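Local coordinates for protein hydratase ChsH1 (Mycobacterium tuberculosis, PDB 4W78) that hydrates the steroid enoyl-CoA thioester 3-OPDC-CoA to its 17-hydroxy product in cholesterol side-chain degradation, working in a complex of ChsH1 with ChsH2, at residues T103-T108 with M158-L163; Y109-L114 with E153-M158; Q118-A123 with V147-D152; T134-G139 with L163-A168. One frame throughout, in Å; residues are numbered along the deposited sequence.

Contact 1 of 4, residues T103-T108 with M158-L163; sequences TNCEQT and MNWRIL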
# COMPACT_ATOMS: atom_id res chain seq x y z
N THR A 103 -6.13 -15.44 17.54
CA THR A 103 -6.48 -16.85 17.40
C THR A 103 -7.69 -17.11 16.50
O THR A 103 -7.73 -18.11 15.77
CB THR A 103 -6.73 -17.51 18.78
OG1 THR A 103 -7.87 -16.89 19.39
CG2 THR A 103 -5.51 -17.35 19.68
N ASN A 104 -8.68 -16.22 16.56
CA ASN A 104 -9.91 -16.38 15.80
C ASN A 104 -10.45 -15.02 15.40
O ASN A 104 -10.37 -14.07 16.17
CB ASN A 104 -11.02 -17.05 16.62
CG ASN A 104 -10.53 -18.23 17.40
OD1 ASN A 104 -9.92 -18.07 18.46
ND2 ASN A 104 -10.84 -19.42 16.92
N CYS A 105 -11.05 -14.96 14.22
CA CYS A 105 -11.67 -13.75 13.68
C CYS A 105 -12.93 -14.21 12.95
O CYS A 105 -12.82 -14.92 11.95
CB CYS A 105 -10.73 -13.10 12.66
SG CYS A 105 -11.44 -11.73 11.68
N GLU A 106 -14.11 -13.82 13.41
CA GLU A 106 -15.34 -14.14 12.69
C GLU A 106 -16.03 -12.86 12.25
O GLU A 106 -16.42 -12.05 13.08
CB GLU A 106 -16.30 -14.94 13.56
CG GLU A 106 -17.60 -15.27 12.85
CD GLU A 106 -18.69 -15.71 13.81
OE1 GLU A 106 -18.42 -15.79 15.03
OE2 GLU A 106 -19.82 -15.97 13.33
N GLN A 107 -16.18 -12.68 10.95
CA GLN A 107 -16.82 -11.48 10.41
C GLN A 107 -18.18 -11.82 9.81
O GLN A 107 -18.32 -12.82 9.10
CB GLN A 107 -15.93 -10.82 9.34
CG GLN A 107 -14.59 -10.32 9.89
CD GLN A 107 -13.85 -9.40 8.93
OE1 GLN A 107 -14.08 -9.41 7.73
NE2 GLN A 107 -12.95 -8.58 9.48
N THR A 108 -19.17 -10.98 10.09
CA THR A 108 -20.51 -11.12 9.50
C THR A 108 -20.81 -9.86 8.69
O THR A 108 -20.57 -8.73 9.14
CB THR A 108 -21.57 -11.29 10.60
OG1 THR A 108 -21.32 -12.51 11.32
CG2 THR A 108 -22.98 -11.31 10.02
N MET A 158 -17.80 -8.09 13.85
CA MET A 158 -16.70 -9.03 14.00
C MET A 158 -16.55 -9.45 15.44
O MET A 158 -16.67 -8.63 16.35
CB MET A 158 -15.41 -8.37 13.51
CG MET A 158 -14.16 -9.16 13.79
SD MET A 158 -12.76 -8.44 12.94
CE MET A 158 -12.46 -6.96 13.88
N ASN A 159 -16.30 -10.74 15.64
CA ASN A 159 -15.85 -11.25 16.92
C ASN A 159 -14.37 -11.56 16.74
O ASN A 159 -14.01 -12.34 15.84
CB ASN A 159 -16.64 -12.49 17.30
CG ASN A 159 -18.14 -12.23 17.42
OD1 ASN A 159 -18.57 -11.25 18.04
ND2 ASN A 159 -18.94 -13.10 16.82
N TRP A 160 -13.53 -10.90 17.53
CA TRP A 160 -12.07 -10.95 17.40
C TRP A 160 -11.52 -11.54 18.69
O TRP A 160 -11.87 -11.06 19.76
CB TRP A 160 -11.55 -9.52 17.26
CG TRP A 160 -10.11 -9.41 16.91
CD1 TRP A 160 -9.05 -9.10 17.72
CD2 TRP A 160 -9.58 -9.59 15.61
NE1 TRP A 160 -7.88 -9.11 16.99
CE2 TRP A 160 -8.19 -9.40 15.69
CE3 TRP A 160 -10.16 -9.90 14.39
CZ2 TRP A 160 -7.37 -9.51 14.57
CZ3 TRP A 160 -9.40 -9.99 13.33
CH2 TRP A 160 -8.00 -9.81 13.39
N ARG A 161 -10.67 -12.55 18.61
CA ARG A 161 -10.13 -13.16 19.81
C ARG A 161 -8.62 -13.20 19.77
O ARG A 161 -8.03 -13.64 18.77
CB ARG A 161 -10.69 -14.57 20.00
CG ARG A 161 -10.30 -15.28 21.28
CD ARG A 161 -10.99 -16.66 21.24
NE ARG A 161 -10.74 -17.51 22.40
CZ ARG A 161 -10.20 -18.73 22.32
NH1 ARG A 161 -9.84 -19.23 21.14
NH2 ARG A 161 -10.02 -19.45 23.42
N ILE A 162 -8.00 -12.74 20.84
CA ILE A 162 -6.55 -12.80 20.96
C ILE A 162 -6.15 -13.52 22.23
O ILE A 162 -6.96 -13.67 23.16
CB ILE A 162 -5.90 -11.40 20.96
CG1 ILE A 162 -6.28 -10.63 22.23
CG2 ILE A 162 -6.29 -10.63 19.71
CD1 ILE A 162 -5.53 -9.30 22.41
N LEU A 163 -4.90 -13.96 22.26
CA LEU A 163 -4.30 -14.57 23.43
C LEU A 163 -3.12 -13.72 23.87
O LEU A 163 -2.20 -13.47 23.08
CB LEU A 163 -3.82 -15.98 23.08
CG LEU A 163 -2.97 -16.68 24.14
CD1 LEU A 163 -3.75 -16.97 25.42
CD2 LEU A 163 -2.38 -17.96 23.55

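Contact 2 of 4, residues Y109-L114 with E153-M158; sequences YHRYLL and EDVAEM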
# COMPACT_ATOMS: atom_id res chain seq x y z
N TYR A 109 -21.28 -10.05 7.46
CA TYR A 109 -21.56 -8.92 6.57
C TYR A 109 -23.07 -8.81 6.35
O TYR A 109 -23.69 -9.69 5.75
CB TYR A 109 -20.83 -9.11 5.23
CG TYR A 109 -19.40 -9.57 5.41
CD1 TYR A 109 -18.42 -8.71 5.90
CD2 TYR A 109 -19.03 -10.88 5.12
CE1 TYR A 109 -17.11 -9.14 6.09
CE2 TYR A 109 -17.74 -11.32 5.30
CZ TYR A 109 -16.78 -10.44 5.78
OH TYR A 109 -15.50 -10.90 5.96
N HIS A 110 -23.66 -7.73 6.85
CA HIS A 110 -25.12 -7.62 6.75
C HIS A 110 -25.58 -7.29 5.33
O HIS A 110 -26.64 -7.74 4.89
CB HIS A 110 -25.66 -6.60 7.75
CG HIS A 110 -25.31 -6.92 9.17
ND1 HIS A 110 -25.57 -8.14 9.74
CD2 HIS A 110 -24.71 -6.17 10.13
CE1 HIS A 110 -25.15 -8.14 10.99
NE2 HIS A 110 -24.63 -6.95 11.25
N ARG A 111 -24.78 -6.49 4.63
CA ARG A 111 -25.00 -6.18 3.22
C ARG A 111 -23.68 -5.75 2.60
O ARG A 111 -22.68 -5.55 3.31
CB ARG A 111 -26.03 -5.06 3.04
CG ARG A 111 -25.62 -3.69 3.60
CD ARG A 111 -26.53 -2.62 3.02
NE ARG A 111 -26.33 -1.30 3.61
CZ ARG A 111 -25.50 -0.38 3.13
NH1 ARG A 111 -24.76 -0.63 2.05
NH2 ARG A 111 -25.40 0.79 3.74
N TYR A 112 -23.68 -5.62 1.28
CA TYR A 112 -22.53 -5.12 0.54
C TYR A 112 -22.53 -3.59 0.57
O TYR A 112 -23.60 -2.95 0.55
CB TYR A 112 -22.58 -5.62 -0.92
CG TYR A 112 -22.11 -7.05 -1.09
CD1 TYR A 112 -22.77 -8.11 -0.46
CD2 TYR A 112 -21.02 -7.35 -1.89
CE1 TYR A 112 -22.33 -9.42 -0.61
CE2 TYR A 112 -20.59 -8.65 -2.07
CZ TYR A 112 -21.24 -9.68 -1.42
OH TYR A 112 -20.79 -10.97 -1.59
N LEU A 113 -21.34 -3.00 0.63
CA LEU A 113 -21.20 -1.54 0.64
C LEU A 113 -20.91 -0.97 -0.74
O LEU A 113 -20.30 -1.62 -1.60
CB LEU A 113 -20.08 -1.13 1.59
CG LEU A 113 -20.20 -1.69 3.00
CD1 LEU A 113 -19.00 -1.22 3.81
CD2 LEU A 113 -21.53 -1.27 3.65
N LEU A 114 -21.33 0.27 -0.95
CA LEU A 114 -21.12 0.97 -2.21
C LEU A 114 -20.06 2.06 -2.08
O LEU A 114 -19.96 2.71 -1.04
CB LEU A 114 -22.43 1.63 -2.66
CG LEU A 114 -23.62 0.70 -2.84
CD1 LEU A 114 -24.91 1.52 -2.91
CD2 LEU A 114 -23.45 -0.10 -4.12
N GLU A 153 -26.88 2.66 10.67
CA GLU A 153 -27.21 1.32 10.17
C GLU A 153 -26.04 0.38 10.37
O GLU A 153 -24.95 0.62 9.85
CB GLU A 153 -27.56 1.39 8.68
CG GLU A 153 -27.78 0.02 8.02
CD GLU A 153 -27.74 0.08 6.50
OE1 GLU A 153 -27.44 1.16 5.95
OE2 GLU A 153 -28.01 -0.96 5.86
N ASP A 154 -26.25 -0.72 11.09
CA ASP A 154 -25.20 -1.73 11.23
C ASP A 154 -25.00 -2.43 9.90
O ASP A 154 -25.97 -2.94 9.31
CB ASP A 154 -25.56 -2.78 12.29
CG ASP A 154 -25.58 -2.23 13.70
OD1 ASP A 154 -25.28 -1.04 13.91
OD2 ASP A 154 -25.88 -3.02 14.62
N VAL A 155 -23.77 -2.47 9.42
CA VAL A 155 -23.49 -3.09 8.12
C VAL A 155 -22.58 -4.32 8.21
O VAL A 155 -22.54 -5.13 7.29
CB VAL A 155 -22.90 -2.10 7.09
CG1 VAL A 155 -23.92 -0.99 6.78
CG2 VAL A 155 -21.59 -1.50 7.59
N ALA A 156 -21.84 -4.44 9.31
CA ALA A 156 -20.98 -5.61 9.50
C ALA A 156 -20.60 -5.71 10.96
O ALA A 156 -20.73 -4.75 11.72
CB ALA A 156 -19.71 -5.49 8.65
N GLU A 157 -20.11 -6.88 11.36
CA GLU A 157 -19.65 -7.05 12.72
C GLU A 157 -18.57 -8.10 12.77
O GLU A 157 -18.39 -8.88 11.83
CB GLU A 157 -20.78 -7.32 13.71
CG GLU A 157 -21.59 -8.58 13.56
CD GLU A 157 -22.51 -8.76 14.77
OE1 GLU A 157 -22.39 -9.78 15.47
OE2 GLU A 157 -23.31 -7.85 15.04
N MET A 158 -17.80 -8.09 13.85
CA MET A 158 -16.70 -9.03 14.00
C MET A 158 -16.55 -9.45 15.44
O MET A 158 -16.67 -8.63 16.35
CB MET A 158 -15.41 -8.37 13.51
CG MET A 158 -14.16 -9.16 13.79
SD MET A 158 -12.76 -8.44 12.94
CE MET A 158 -12.46 -6.96 13.88
O HOH W 1 -24.37 -5.86 13.95
O HOH W 2 -20.63 -5.22 4.95

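Contact 3 of 4, residues Q118-A123 with V147-D152; sequences QVSISA and VWQVGD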
# COMPACT_ATOMS: atom_id res chain seq x y z
N GLN A 118 -19.69 5.99 3.87
CA GLN A 118 -18.74 6.27 4.94
C GLN A 118 -18.99 5.34 6.14
O GLN A 118 -20.04 5.41 6.77
CB GLN A 118 -18.91 7.73 5.40
CG GLN A 118 -18.17 8.09 6.68
CD GLN A 118 -16.67 8.17 6.47
OE1 GLN A 118 -16.18 8.99 5.69
NE2 GLN A 118 -15.92 7.32 7.18
N VAL A 119 -18.02 4.49 6.44
CA VAL A 119 -18.15 3.53 7.54
C VAL A 119 -17.57 4.07 8.84
O VAL A 119 -16.63 4.87 8.83
CB VAL A 119 -17.44 2.20 7.15
CG1 VAL A 119 -17.45 1.21 8.29
CG2 VAL A 119 -18.10 1.59 5.91
N SER A 120 -18.18 3.69 9.96
CA SER A 120 -17.59 3.95 11.28
C SER A 120 -17.41 2.64 12.03
O SER A 120 -18.05 1.65 11.71
CB SER A 120 -18.47 4.89 12.09
OG SER A 120 -19.68 4.23 12.43
N ILE A 121 -16.54 2.64 13.03
CA ILE A 121 -16.26 1.43 13.81
C ILE A 121 -16.43 1.69 15.30
O ILE A 121 -16.05 2.76 15.79
CB ILE A 121 -14.84 0.89 13.52
CG1 ILE A 121 -14.57 -0.44 14.24
CG2 ILE A 121 -13.77 1.95 13.87
CD1 ILE A 121 -13.20 -1.05 13.89
N SER A 122 -16.96 0.70 16.02
CA SER A 122 -17.11 0.77 17.48
C SER A 122 -16.68 -0.58 18.03
O SER A 122 -16.98 -1.61 17.43
CB SER A 122 -18.56 1.04 17.85
OG SER A 122 -18.76 1.03 19.25
N ALA A 123 -15.97 -0.56 19.16
CA ALA A 123 -15.44 -1.80 19.74
C ALA A 123 -15.92 -1.97 21.18
O ALA A 123 -15.95 -1.01 21.95
CB ALA A 123 -13.92 -1.79 19.71
N VAL A 147 -18.39 -3.52 15.74
CA VAL A 147 -19.53 -3.27 14.85
C VAL A 147 -19.20 -2.10 13.92
O VAL A 147 -18.67 -1.08 14.36
CB VAL A 147 -20.82 -2.97 15.64
CG1 VAL A 147 -21.97 -2.69 14.70
CG2 VAL A 147 -21.16 -4.15 16.58
N TRP A 148 -19.48 -2.28 12.63
CA TRP A 148 -19.35 -1.20 11.66
C TRP A 148 -20.72 -0.70 11.26
O TRP A 148 -21.66 -1.49 11.06
CB TRP A 148 -18.61 -1.65 10.40
CG TRP A 148 -17.14 -1.93 10.58
CD1 TRP A 148 -16.12 -1.03 10.48
CD2 TRP A 148 -16.54 -3.19 10.89
NE1 TRP A 148 -14.91 -1.66 10.69
CE2 TRP A 148 -15.14 -2.99 10.93
CE3 TRP A 148 -17.04 -4.48 11.09
CZ2 TRP A 148 -14.25 -4.02 11.20
CZ3 TRP A 148 -16.14 -5.52 11.35
CH2 TRP A 148 -14.76 -5.28 11.41
N GLN A 149 -20.81 0.61 11.10
CA GLN A 149 -22.05 1.26 10.72
C GLN A 149 -21.84 2.19 9.53
O GLN A 149 -20.74 2.69 9.30
CB GLN A 149 -22.59 2.09 11.88
CG GLN A 149 -22.96 1.25 13.08
CD GLN A 149 -23.60 2.09 14.15
OE1 GLN A 149 -22.95 2.94 14.76
NE2 GLN A 149 -24.89 1.88 14.38
N VAL A 150 -22.92 2.41 8.78
CA VAL A 150 -22.99 3.52 7.85
C VAL A 150 -24.13 4.36 8.39
O VAL A 150 -25.28 3.92 8.39
CB VAL A 150 -23.27 3.05 6.42
CG1 VAL A 150 -23.55 4.24 5.51
CG2 VAL A 150 -22.08 2.23 5.88
N GLY A 151 -23.82 5.54 8.91
CA GLY A 151 -24.79 6.30 9.67
C GLY A 151 -25.17 5.50 10.91
O GLY A 151 -24.31 5.07 11.67
N ASP A 152 -26.47 5.30 11.10
CA ASP A 152 -26.96 4.52 12.24
C ASP A 152 -27.27 3.07 11.87
O ASP A 152 -27.86 2.34 12.67
CB ASP A 152 -28.22 5.17 12.82
CG ASP A 152 -27.94 6.47 13.54
OD1 ASP A 152 -26.87 6.57 14.19
OD2 ASP A 152 -28.79 7.38 13.48
O HOH W 3 -20.89 6.37 9.15
O HOH W 4 -21.71 5.76 11.51
O HOH W 5 -19.80 1.73 14.62

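Contact 4 of 4, residues T134-G139 with L163-A168; sequences TALGEG and LKFKPA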
# COMPACT_ATOMS: atom_id res chain seq x y z
N THR A 134 -1.64 -22.87 27.74
CA THR A 134 -1.74 -23.00 26.30
C THR A 134 -0.41 -23.49 25.75
O THR A 134 0.59 -23.51 26.48
CB THR A 134 -2.11 -21.67 25.62
OG1 THR A 134 -0.92 -20.91 25.37
CG2 THR A 134 -3.05 -20.86 26.50
N ALA A 135 -0.38 -23.87 24.48
CA ALA A 135 0.83 -24.37 23.84
C ALA A 135 1.90 -23.28 23.71
O ALA A 135 3.06 -23.57 23.42
CB ALA A 135 0.52 -24.97 22.48
N LEU A 136 1.50 -22.02 23.92
CA LEU A 136 2.42 -20.90 23.83
C LEU A 136 2.85 -20.41 25.20
O LEU A 136 3.71 -19.53 25.32
CB LEU A 136 1.79 -19.75 23.03
CG LEU A 136 1.48 -20.05 21.56
CD1 LEU A 136 0.77 -18.89 20.91
CD2 LEU A 136 2.75 -20.40 20.81
N GLY A 137 2.24 -20.97 26.25
CA GLY A 137 2.51 -20.55 27.61
C GLY A 137 1.23 -20.19 28.34
O GLY A 137 0.15 -20.21 27.76
N GLU A 138 1.35 -19.84 29.62
CA GLU A 138 0.19 -19.40 30.38
C GLU A 138 -0.33 -18.10 29.78
O GLU A 138 0.44 -17.20 29.45
CB GLU A 138 0.54 -19.20 31.86
CG GLU A 138 -0.68 -18.93 32.75
CD GLU A 138 -0.32 -18.71 34.21
OE1 GLU A 138 0.32 -17.67 34.52
OE2 GLU A 138 -0.68 -19.56 35.05
N GLY A 139 -1.65 -18.01 29.62
CA GLY A 139 -2.22 -16.82 29.02
C GLY A 139 -3.68 -16.57 29.32
O GLY A 139 -4.36 -17.36 29.97
N LEU A 163 -4.90 -13.96 22.26
CA LEU A 163 -4.30 -14.57 23.43
C LEU A 163 -3.12 -13.72 23.87
O LEU A 163 -2.20 -13.47 23.08
CB LEU A 163 -3.82 -15.98 23.08
CG LEU A 163 -2.97 -16.68 24.14
CD1 LEU A 163 -3.75 -16.97 25.42
CD2 LEU A 163 -2.38 -17.96 23.55
N LYS A 164 -3.15 -13.24 25.11
CA LYS A 164 -1.99 -12.61 25.72
C LYS A 164 -1.31 -13.63 26.61
O LYS A 164 -1.95 -14.20 27.50
CB LYS A 164 -2.39 -11.40 26.56
CG LYS A 164 -2.96 -10.25 25.75
CD LYS A 164 -1.86 -9.49 25.05
CE LYS A 164 -1.03 -8.70 26.05
NZ LYS A 164 0.31 -8.37 25.47
N PHE A 165 -0.03 -13.88 26.38
CA PHE A 165 0.62 -15.01 27.03
C PHE A 165 2.00 -14.63 27.57
O PHE A 165 2.59 -13.64 27.13
CB PHE A 165 0.73 -16.20 26.06
CG PHE A 165 1.57 -15.92 24.84
CD1 PHE A 165 1.02 -15.37 23.69
CD2 PHE A 165 2.93 -16.23 24.83
CE1 PHE A 165 1.79 -15.12 22.57
CE2 PHE A 165 3.70 -15.98 23.71
CZ PHE A 165 3.14 -15.43 22.59
N LYS A 166 2.48 -15.43 28.51
CA LYS A 166 3.83 -15.32 29.03
C LYS A 166 4.77 -16.11 28.12
O LYS A 166 4.62 -17.32 27.97
CB LYS A 166 3.91 -15.90 30.44
CG LYS A 166 3.40 -14.99 31.54
CD LYS A 166 3.54 -15.65 32.90
CE LYS A 166 3.50 -14.64 34.02
NZ LYS A 166 2.28 -13.80 33.94
N PRO A 167 5.73 -15.42 27.49
CA PRO A 167 6.72 -16.08 26.63
C PRO A 167 7.59 -17.04 27.42
O PRO A 167 7.60 -16.97 28.65
CB PRO A 167 7.56 -14.91 26.10
CG PRO A 167 6.65 -13.72 26.21
CD PRO A 167 5.91 -13.95 27.49
N ALA A 168 8.31 -17.91 26.72
CA ALA A 168 9.09 -18.98 27.36
C ALA A 168 10.02 -18.48 28.46
O ALA A 168 10.16 -19.12 29.50
CB ALA A 168 9.87 -19.77 26.31

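Contact 1 of 4, residues T103-T108 with M158-L163
Arg-161 faces both Thr-103 and Asn-104, and these three bury the most surface here. Arg-161 O accepts from Thr-103 N at 2.9 Å and, weakly, from Asn-104 N at 3.5 Å, while Arg-161 N returns a bond to Asn-104 O. The Asn-104 and Arg-161 side chains run alongside each other. With CG opposite the backbone N (chi1 -175°) and the chain straight as far as NE, Arg-161 sets NH1 2.9 Å from Asn-104 OD1. That oxygen lies in the guanidinium plane, although the amide is turned 43° against it. Thr-103 OG1 donates to the same OD1 from the other face of the amide, which should limit the amide's rotation. Glu-106 and Asn-159 exchange backbone bonds, and Asn-159 ND2 donates to Glu-106 OE1 from above the carboxylate plane. On the reverse of the sheet, Cys-105 SG sits at the edge of the Trp-160 ring, 4.4 Å from the centroid of its six-membered part, and 3.8 Å from Met-158 SD. Two residues facing one define a classic beta bulge within an antiparallel pair (176° between strand axes). Strand 103-108 also pairs with a strand of the ChsH2 chain, so the sheet runs on between subunits, as in hotdog-fold dimers.

Contact 2 of 4, residues Y109-L114 with E153-M158
Arg-111 and Glu-153 meet with their side chains at about a right angle, the guanidinium and carboxylate planes 36° apart. The grip is side-on and two-pronged: Arg-111 NE lies 2.8 Å from Glu-153 OE2, and Arg-111 NH2 3.0 Å from Glu-153 OE1. Both oxygens stay close to the guanidinium plane but are approached from above the carboxylate plane. Val-155 CG1 packs over one guanidinium face, 3.8 Å from Arg-111 NH2. Beside it, Leu-113 crosses Val-155 at roughly a right angle, its CD2 3.8 Å from Val-155 CB. His-110 lies against the backbone of 154-156. Its CG lies opposite the carbonyl carbon (chi1 -58°), which lays CD2 3.4 Å from Ala-156 N. The imidazole and the Glu-157 carboxylate are turned 73° from each other, and a water links them, 2.9 Å from His-110 NE2, while donating to Glu-157 OE2. His-110 N donates to Val-155 O, and a second water bridges that oxygen to Arg-111 O. Arg-111 NH1 forms a further salt bridge with Glu-117. The contact is thus mixed, with an ionic pair and water on the exposed side at Glu-153 and His-110 and apolar packing round buried Val-155; two carboxylates sharing one arginine would be expected to stabilise its positive charge.

Contact 3 of 4, residues Q118-A123 with V147-D152
Ile-121 and Trp-148 lie side by side and point the same way. Ile-121 CG1 sits over the indole, 4.2 Å from the centroid of the five-membered ring and 28° off its normal, a CH-pi contact. Ile-121 CD1 lies above the same face, 3.7 Å from Trp-148 NE1. Val-119 crosses the indole obliquely: its CG1, opposite the backbone N (chi1 176°), comes 3.4 Å from Trp-148 CD1, while CG2 turns to Val-150 CG2 at 4.0 Å. The backbone fixes this alignment. Ser-120 N and Gln-149 O bond at 2.8 Å, and Gln-149 N returns a bond to Ser-120 O. The next hydrogen-bonded pair, Ser-122 with Val-147, is closed in the same reciprocal way. Toward Gln-118 and Gly-151 the pairing loosens and water takes over. One molecule donates to Gln-118 O (2.7 Å) and accepts from Gly-151 N, and another joins Ser-120 OG to Gly-151 O.

Second-shell groups fix the polar ends of these side chains: Thr-71 hydrogen-bonds the indole through Trp-148 NE1, Ser-18 O takes Ser-122 OG, and Asp-154 engages Gln-149 NE2. The two segments form the open end of the hairpin made by strands 119-134 and 139-150, with axes at 150°. Short strand 21-22 pairs with the outer side of 119-134, and strand 153-165 follows 139-150 on the other side, where Trp-148 packs against Ala-156 and Met-158.

Contact 4 of 4, residues T134-G139 with L163-A168
This is a turn-to-strand contact at the tip of the hairpin formed by strands 119-134 and 139-150, where the connecting turn folds against the end of strand 153-165 and the residues that follow it. Lys-166 N donates to Glu-138 O at 2.9 Å with a nearly straight N-H (166°). Gly-139 and Phe-165 form a non-hydrogen-bonded antiparallel pair in which the backbones come very near: Gly-139 CA is 3.0 Å from Lys-164 O, which leaves no room for a side chain at Gly-139. Phe-165 has CG between its backbone N and carbonyl carbon (chi1 62°), which turns the ring toward the turn. Leu-136 CB stands over the ring centre, 4.2 Å from the centroid and 12° off the normal, a CH-pi contact. Thr-134 and Leu-163 meet tip to tip, with Thr-134 OG1 3.8 Å from Leu-163 CD2, while Leu-163 CD1 packs on Gly-139 CA at 3.9 Å. Glu-138 and Lys-166 lie alongside one another, their charges beyond salt-bridge range: Glu-138 OE1 bonds Tyr-97 OH, and Lys-166 NZ bonds Ala-95 O.

The turn is stiffened from within. Gly-137 N closes it on Thr-134 O at 3.0 Å. Thr-134 OG1 accepts from Leu-136 N at 3.0 Å and donates to Gly-137 O at 2.7 Å, on a lone pair of that carbonyl; Thr-134 N bonds the same oxygen. The arrangement is a type I beta turn carrying an ST turn, closing a hairpin of the hotdog sheet.

How the contacts relate
From the N terminus, residues 103-108 on strand 99-109 come first, and contact 1 closes the loop that ends at 158-163. Contact 2 (109-114 with 153-158) nests inside that loop, and contact 3 (118-123 with 147-152) nests inside contact 2. Contact 4 (134-139 with 163-168) crosses all three: its first segment lies inside their loops while its second runs on past them, sharing Leu-163 with contact 1. Strand 153-165 serves contacts 1, 2 and 4; it lies between 99-109 and 139-150. Contacts 2 and 3 adjoin at one end of the sheet, their centres about 9 Å apart, joined by Val-155 N to Trp-148 O. Contact 4 lies at the other end, about 34 Å between centres from contact 2.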